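Local atomic coordinates of 6-aminohexanoate-cyclic-dimer hydrolase (Arthrobacter sp., PDB entry 3A2Q), a protein that hydrolyses one amide bond of the cyclic dimer of 6-aminohexanoate, a by-product of nylon-6 manufacture, to give the linear dimer. Residues Thr264-Val268 with Gly269-Leu273; Thr393-Ile396 with Gly397-Met400. The protein carries 1 engineered substitution. One frame throughout, in Å; residues are numbered along the deposited sequence.

Interaction 1: residues Thr264-Val268 with Gly269-Leu273; sequences THNPV and GDFAL. With GOL (glycerol), chain D.
Asn266 reaches across the loop with its side-chain amide and ties Asp270 and Phe271 to the start of the turn. Its CG stands anti to the backbone N (chi1 171°), which carries the amide group inward over the chain that returns after the turn. ND2 gives both its hydrogens. One goes to Phe271 O, 2.9 Å from Asn266 ND2, and the other to Asp270 OD1, also 2.9 Å from Asn266 ND2. Both acceptors lie close to the amide plane, so the two bonds fix the rotation of the group. Asp270 OD1 is approached nearly end-on, with the amide and carboxylate planes 56° apart. Asp270 OD2 has its own partner in a salt bridge with Arg306.

The same nitrogen sits over the centre of the Phe271 ring, 3.2 Å above its plane. Phe271 has chi1 63°, with CG between its own N and carbonyl carbon, and this turns the ring back under the amide. At the other end of the group, Asn266 OD1 accepts from Val268 N at 3.0 Å. With an alanine here, Val268 N would probably lose its acceptor, Asp270 OD1 and Phe271 O this donor, and the Phe271 face the amide over it.

Val268 CG1 packs against the Asp270 carboxylate, 3.4 Å from Asp270 OD1, the oxygen held by Asn266 ND2. Leu273 CD2 packs on the Thr264 backbone, 3.4 Å from Thr264 C. A water links the backbone N atoms of Asn266 and Leu273. A glycerol, probably from the crystallisation liquor, donates through O2 to Phe271 O.

Gly269 N bonds to Asn266 O and closes a type I beta turn. With the bond from Val268 N, this is an Asx turn nested in a beta turn, on the surface loop between strand 259-262 and helix 275-290.

Interaction 2: residues Thr393-Ile396 with Gly397-Met400; sequences TPEI and GELM
Pro394 opens the contact by packing its ring on Glu398 and Leu399. Its CB lies 3.6 Å from Glu398 OE1, so the carboxylate of Glu398 rests against the CA-CB side of the ring. Its CG meets Leu399 CD1 at 4.0 Å, and these two side chains cross at a slant. Met421 of helix 416-422 also touches both Pro394 and Leu399, so the pair belongs to an apolar patch against that helix.

Glu395 comes next and is held at both ends of its backbone. Its N donates to Glu398 OE1 at 3.1 Å, with an N-H...O angle of 162°. The hydrogen bond comes from above the carboxylate plane, 44° out of it. Glu398 reaches this point because CG is anti to its backbone N (chi1 -167°) and the extended chain carries the carboxylate away from its own N, across to Pro394 and Glu395 N. Glu395 O accepts from Glu398 N at 3.0 Å, which closes a type II beta turn. A water donates to the same oxygen and accepts from Leu399 N, so the oxygen has two donors.

Ile396 is the second residue of the turn. Its CB leaves the backbone away from residues 397-400, and the side chain touches Glu130 and Arg138. Gly397 follows with a positive phi. A CB at this position would collide with Ile396 O, so only glycine fits comfortably. Gly397 N donates to Glu130 OE1.

The Glu398 carboxylate thus has two separate duties. OE1 takes the Glu395 N-H, while OE2 forms a salt bridge with Arg391. The cation probably steadies the negative charge. The like-charged Glu395 end stays 4.8 Å away, measured from Glu395 OE1 to Glu398 OE1. The chemistry implies a turn closed by its backbone and braced by one charged side chain.

How the interactions relate
Both contacts are tight turns in loops that follow strands of the mixed sheet, 259-262 for interaction 1 and 383-387 for interaction 2. These two strands are parallel neighbours. The turns do not touch: their nearest atoms are about 11 Å apart. Interaction 1 lies on the surface, away from the annotated sites. Interaction 2 is partly buried, and the side chain of Leu399 is about 10 Å from a bound 6-aminohexanoic acid. Side chains of both reach helix 416-422. The neutral amide in 264-273 acts as donor and acceptor within its turn. In 393-400 the Glu398 carboxylate accepts from the chain and pairs with Arg391; interaction 1 has its own arginine pair, Asp270 with Arg306.

Interaction 1: residues Thr264-Val268 with Gly269-Leu273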
ATOM      1  N   THR A 264      21.882  -4.634  -1.722  1.00 27.60           N
ATOM      2  CA  THR A 264      21.729  -4.813  -3.160  1.00 26.07           C
ATOM      3  C   THR A 264      21.869  -6.257  -3.649  1.00 29.18           C
ATOM      4  O   THR A 264      22.337  -6.517  -4.758  1.00 28.93           O
ATOM      5  CB  THR A 264      22.688  -3.893  -3.944  1.00 24.49           C
ATOM      6  OG1 THR A 264      24.029  -4.080  -3.483  1.00 31.24           O
ATOM      7  CG2 THR A 264      22.283  -2.434  -3.750  1.00 26.29           C
ATOM      8  N   HIS A 265      21.470  -7.197  -2.800  1.00 27.79           N
ATOM      9  CA  HIS A 265      21.467  -8.615  -3.154  1.00 27.36           C
ATOM     10  C   HIS A 265      20.379  -9.238  -2.287  1.00 26.76           C
ATOM     11  O   HIS A 265      19.880  -8.591  -1.365  1.00 24.94           O
ATOM     12  CB  HIS A 265      22.833  -9.281  -2.892  1.00 27.50           C
ATOM     13  CG  HIS A 265      23.137  -9.529  -1.445  1.00 30.11           C
ATOM     14  ND1 HIS A 265      23.492  -8.525  -0.571  1.00 29.85           N
ATOM     15  CD2 HIS A 265      23.147 -10.676  -0.725  1.00 25.94           C
ATOM     16  CE1 HIS A 265      23.707  -9.042   0.626  1.00 30.92           C
ATOM     17  NE2 HIS A 265      23.504 -10.346   0.559  1.00 30.50           N
ATOM     18  N   ASN A 266      19.977 -10.464  -2.601  1.00 24.66           N
ATOM     19  CA  ASN A 266      18.960 -11.146  -1.805  1.00 25.60           C
ATOM     20  C   ASN A 266      19.683 -11.922  -0.710  1.00 25.72           C
ATOM     21  O   ASN A 266      20.267 -12.970  -0.970  1.00 26.92           O
ATOM     22  CB  ASN A 266      18.149 -12.105  -2.670  1.00 24.43           C
ATOM     23  CG  ASN A 266      17.239 -12.990  -1.845  1.00 28.99           C
ATOM     24  OD1 ASN A 266      16.978 -12.707  -0.677  1.00 27.41           O
ATOM     25  ND2 ASN A 266      16.742 -14.060  -2.451  1.00 26.44           N
ATOM     26  N   PRO A 267      19.642 -11.419   0.534  1.00 23.62           N
ATOM     27  CA  PRO A 267      20.309 -12.065   1.667  1.00 24.73           C
ATOM     28  C   PRO A 267      19.853 -13.474   1.997  1.00 24.69           C
ATOM     29  O   PRO A 267      20.570 -14.212   2.670  1.00 25.31           O
ATOM     30  CB  PRO A 267      20.068 -11.092   2.820  1.00 28.31           C
ATOM     31  CG  PRO A 267      18.794 -10.429   2.456  1.00 24.75           C
ATOM     32  CD  PRO A 267      18.891 -10.226   0.970  1.00 26.19           C
ATOM     33  N   VAL A 268      18.663 -13.843   1.536  1.00 25.63           N
ATOM     34  CA  VAL A 268      18.143 -15.179   1.800  1.00 25.25           C
ATOM     35  C   VAL A 268      18.839 -16.174   0.868  1.00 29.49           C
ATOM     36  O   VAL A 268      19.053 -17.336   1.226  1.00 29.04           O
ATOM     37  CB  VAL A 268      16.602 -15.220   1.612  1.00 27.54           C
ATOM     38  CG1 VAL A 268      16.062 -16.613   1.925  1.00 25.02           C
ATOM     39  CG2 VAL A 268      15.948 -14.208   2.553  1.00 29.31           C
ATOM     40  N   GLY A 269      19.212 -15.699  -0.318  1.00 27.55           N
ATOM     41  CA  GLY A 269      19.913 -16.541  -1.273  1.00 28.55           C
ATOM     42  C   GLY A 269      19.074 -17.555  -2.024  1.00 27.52           C
ATOM     43  O   GLY A 269      19.628 -18.461  -2.664  1.00 24.71           O
ATOM     44  N   ASP A 270      17.749 -17.407  -1.971  1.00 27.62           N
ATOM     45  CA  ASP A 270      16.863 -18.338  -2.656  1.00 25.96           C
ATOM     46  C   ASP A 270      16.421 -17.903  -4.055  1.00 27.01           C
ATOM     47  O   ASP A 270      15.639 -18.586  -4.715  1.00 28.62           O
ATOM     48  CB  ASP A 270      15.657 -18.681  -1.761  1.00 27.10           C
ATOM     49  CG  ASP A 270      14.820 -17.471  -1.378  1.00 35.18           C
ATOM     50  OD1 ASP A 270      15.337 -16.331  -1.337  1.00 29.46           O
ATOM     51  OD2 ASP A 270      13.625 -17.683  -1.088  1.00 31.04           O
ATOM     52  N   PHE A 271      16.933 -16.758  -4.499  1.00 23.40           N
ATOM     53  CA  PHE A 271      16.681 -16.234  -5.838  1.00 25.99           C
ATOM     54  C   PHE A 271      17.587 -15.024  -6.018  1.00 25.42           C
ATOM     55  O   PHE A 271      18.001 -14.411  -5.040  1.00 27.88           O
ATOM     56  CB  PHE A 271      15.199 -15.873  -6.062  1.00 25.63           C
ATOM     57  CG  PHE A 271      14.682 -14.777  -5.174  1.00 27.46           C
ATOM     58  CD1 PHE A 271      15.078 -13.455  -5.367  1.00 26.77           C
ATOM     59  CD2 PHE A 271      13.802 -15.072  -4.137  1.00 28.31           C
ATOM     60  CE1 PHE A 271      14.607 -12.443  -4.535  1.00 31.94           C
ATOM     61  CE2 PHE A 271      13.326 -14.072  -3.301  1.00 28.69           C
ATOM     62  CZ  PHE A 271      13.731 -12.752  -3.500  1.00 31.18           C
ATOM     63  N   ALA A 272      17.915 -14.694  -7.263  1.00 27.19           N
ATOM     64  CA  ALA A 272      18.801 -13.569  -7.524  1.00 26.80           C
ATOM     65  C   ALA A 272      18.048 -12.255  -7.649  1.00 26.01           C
ATOM     66  O   ALA A 272      17.056 -12.156  -8.373  1.00 28.51           O
ATOM     67  CB  ALA A 272      19.615 -13.829  -8.794  1.00 27.50           C
ATOM     68  N   LEU A 273      18.517 -11.243  -6.934  1.00 23.69           N
ATOM     69  CA  LEU A 273      17.882  -9.941  -7.011  1.00 24.38           C
ATOM     70  C   LEU A 273      18.100  -9.408  -8.427  1.00 27.25           C
ATOM     71  O   LEU A 273      19.222  -9.432  -8.943  1.00 26.47           O
ATOM     72  CB  LEU A 273      18.507  -8.980  -5.995  1.00 24.20           C
ATOM     73  CG  LEU A 273      18.047  -7.520  -6.075  1.00 23.70           C
ATOM     74  CD1 LEU A 273      16.558  -7.435  -5.760  1.00 22.55           C
ATOM     75  CD2 LEU A 273      18.850  -6.679  -5.093  1.00 24.18           C
TER
HETATM   76  C1  GOL D 603      22.078 -15.854  -6.004  1.00 59.12           C
HETATM   77  O1  GOL D 603      20.936 -16.673  -5.822  1.00 64.57           O
HETATM   78  C2  GOL D 603      22.245 -14.862  -4.849  1.00 58.97           C
HETATM   79  O2  GOL D 603      21.067 -14.057  -4.715  1.00 48.52           O
HETATM   80  C3  GOL D 603      22.517 -15.600  -3.538  1.00 57.43           C
HETATM   81  O3  GOL D 603      22.617 -14.688  -2.455  1.00 61.20           O
HETATM   82  O   HOH W   1      20.935 -11.419  -5.305  1.00 28.50           O

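Interaction 2: residues Thr393-Ile396 with Gly397-Met400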
ATOM      1  N   THR A 393       8.512  -6.292 -13.470  1.00 25.16           N
ATOM      2  CA  THR A 393       7.066  -6.377 -13.307  1.00 24.61           C
ATOM      3  C   THR A 393       6.449  -7.480 -14.170  1.00 27.31           C
ATOM      4  O   THR A 393       6.706  -7.566 -15.368  1.00 26.09           O
ATOM      5  CB  THR A 393       6.425  -5.017 -13.617  1.00 27.40           C
ATOM      6  OG1 THR A 393       6.897  -4.062 -12.658  1.00 27.14           O
ATOM      7  CG2 THR A 393       4.902  -5.094 -13.551  1.00 26.59           C
ATOM      8  N   PRO A 394       5.643  -8.355 -13.551  1.00 26.63           N
ATOM      9  CA  PRO A 394       4.991  -9.457 -14.266  1.00 28.61           C
ATOM     10  C   PRO A 394       3.919  -9.011 -15.258  1.00 28.81           C
ATOM     11  O   PRO A 394       3.338  -7.935 -15.128  1.00 26.09           O
ATOM     12  CB  PRO A 394       4.404 -10.310 -13.138  1.00 32.56           C
ATOM     13  CG  PRO A 394       4.196  -9.325 -12.022  1.00 32.05           C
ATOM     14  CD  PRO A 394       5.430  -8.469 -12.096  1.00 26.33           C
ATOM     15  N   GLU A 395       3.665  -9.848 -16.258  1.00 30.25           N
ATOM     16  CA  GLU A 395       2.633  -9.542 -17.241  1.00 32.56           C
ATOM     17  C   GLU A 395       1.293  -9.939 -16.628  1.00 31.81           C
ATOM     18  O   GLU A 395       1.241 -10.805 -15.749  1.00 32.96           O
ATOM     19  CB  GLU A 395       2.854 -10.347 -18.533  1.00 30.90           C
ATOM     20  CG  GLU A 395       4.155 -10.045 -19.251  1.00 32.82           C
ATOM     21  CD  GLU A 395       4.303 -10.820 -20.551  1.00 50.72           C
ATOM     22  OE1 GLU A 395       4.143 -12.059 -20.532  1.00 49.48           O
ATOM     23  OE2 GLU A 395       4.585 -10.193 -21.593  1.00 54.38           O
ATOM     24  N   ILE A 396       0.217  -9.302 -17.076  1.00 31.32           N
ATOM     25  CA  ILE A 396      -1.119  -9.632 -16.592  1.00 32.60           C
ATOM     26  C   ILE A 396      -1.320 -11.132 -16.808  1.00 34.08           C
ATOM     27  O   ILE A 396      -0.974 -11.661 -17.867  1.00 35.00           O
ATOM     28  CB  ILE A 396      -2.212  -8.877 -17.390  1.00 34.38           C
ATOM     29  CG1 ILE A 396      -2.147  -7.378 -17.091  1.00 30.43           C
ATOM     30  CG2 ILE A 396      -3.592  -9.436 -17.047  1.00 27.77           C
ATOM     31  CD1 ILE A 396      -2.432  -7.032 -15.644  1.00 31.30           C
ATOM     32  N   GLY A 397      -1.859 -11.813 -15.803  1.00 34.52           N
ATOM     33  CA  GLY A 397      -2.099 -13.242 -15.912  1.00 34.62           C
ATOM     34  C   GLY A 397      -0.995 -14.125 -15.360  1.00 36.15           C
ATOM     35  O   GLY A 397      -1.244 -15.251 -14.927  1.00 37.75           O
ATOM     36  N   GLU A 398       0.227 -13.608 -15.353  1.00 35.64           N
ATOM     37  CA  GLU A 398       1.377 -14.362 -14.875  1.00 35.77           C
ATOM     38  C   GLU A 398       1.282 -14.884 -13.435  1.00 35.62           C
ATOM     39  O   GLU A 398       1.619 -16.036 -13.170  1.00 33.69           O
ATOM     40  CB  GLU A 398       2.638 -13.509 -15.031  1.00 35.71           C
ATOM     41  CG  GLU A 398       3.934 -14.268 -14.864  1.00 35.37           C
ATOM     42  CD  GLU A 398       5.143 -13.357 -14.957  1.00 37.34           C
ATOM     43  OE1 GLU A 398       5.165 -12.485 -15.851  1.00 40.53           O
ATOM     44  OE2 GLU A 398       6.076 -13.521 -14.144  1.00 41.93           O
ATOM     45  N   LEU A 399       0.817 -14.053 -12.506  1.00 35.29           N
ATOM     46  CA  LEU A 399       0.741 -14.477 -11.109  1.00 35.87           C
ATOM     47  C   LEU A 399      -0.539 -15.199 -10.673  1.00 39.12           C
ATOM     48  O   LEU A 399      -0.601 -15.733  -9.561  1.00 39.56           O
ATOM     49  CB  LEU A 399       1.008 -13.280 -10.184  1.00 34.65           C
ATOM     50  CG  LEU A 399       2.382 -12.605 -10.332  1.00 35.43           C
ATOM     51  CD1 LEU A 399       2.613 -11.634  -9.168  1.00 31.15           C
ATOM     52  CD2 LEU A 399       3.478 -13.657 -10.347  1.00 32.65           C
ATOM     53  N   MET A 400      -1.553 -15.223 -11.532  1.00 37.74           N
ATOM     54  CA  MET A 400      -2.798 -15.910 -11.196  1.00 42.21           C
ATOM     55  C   MET A 400      -2.677 -17.379 -11.593  1.00 44.35           C
ATOM     56  O   MET A 400      -2.540 -17.707 -12.769  1.00 45.49           O
ATOM     57  CB  MET A 400      -3.985 -15.263 -11.912  1.00 41.95           C
ATOM     58  CG  MET A 400      -4.296 -13.847 -11.440  1.00 46.76           C
ATOM     59  SD  MET A 400      -4.623 -13.740  -9.661  1.00 49.45           S
ATOM     60  CE  MET A 400      -6.362 -14.215  -9.594  1.00 50.82           C
TER
HETATM   61  O   HOH W   2       0.115 -11.165 -13.012  1.00 33.57           O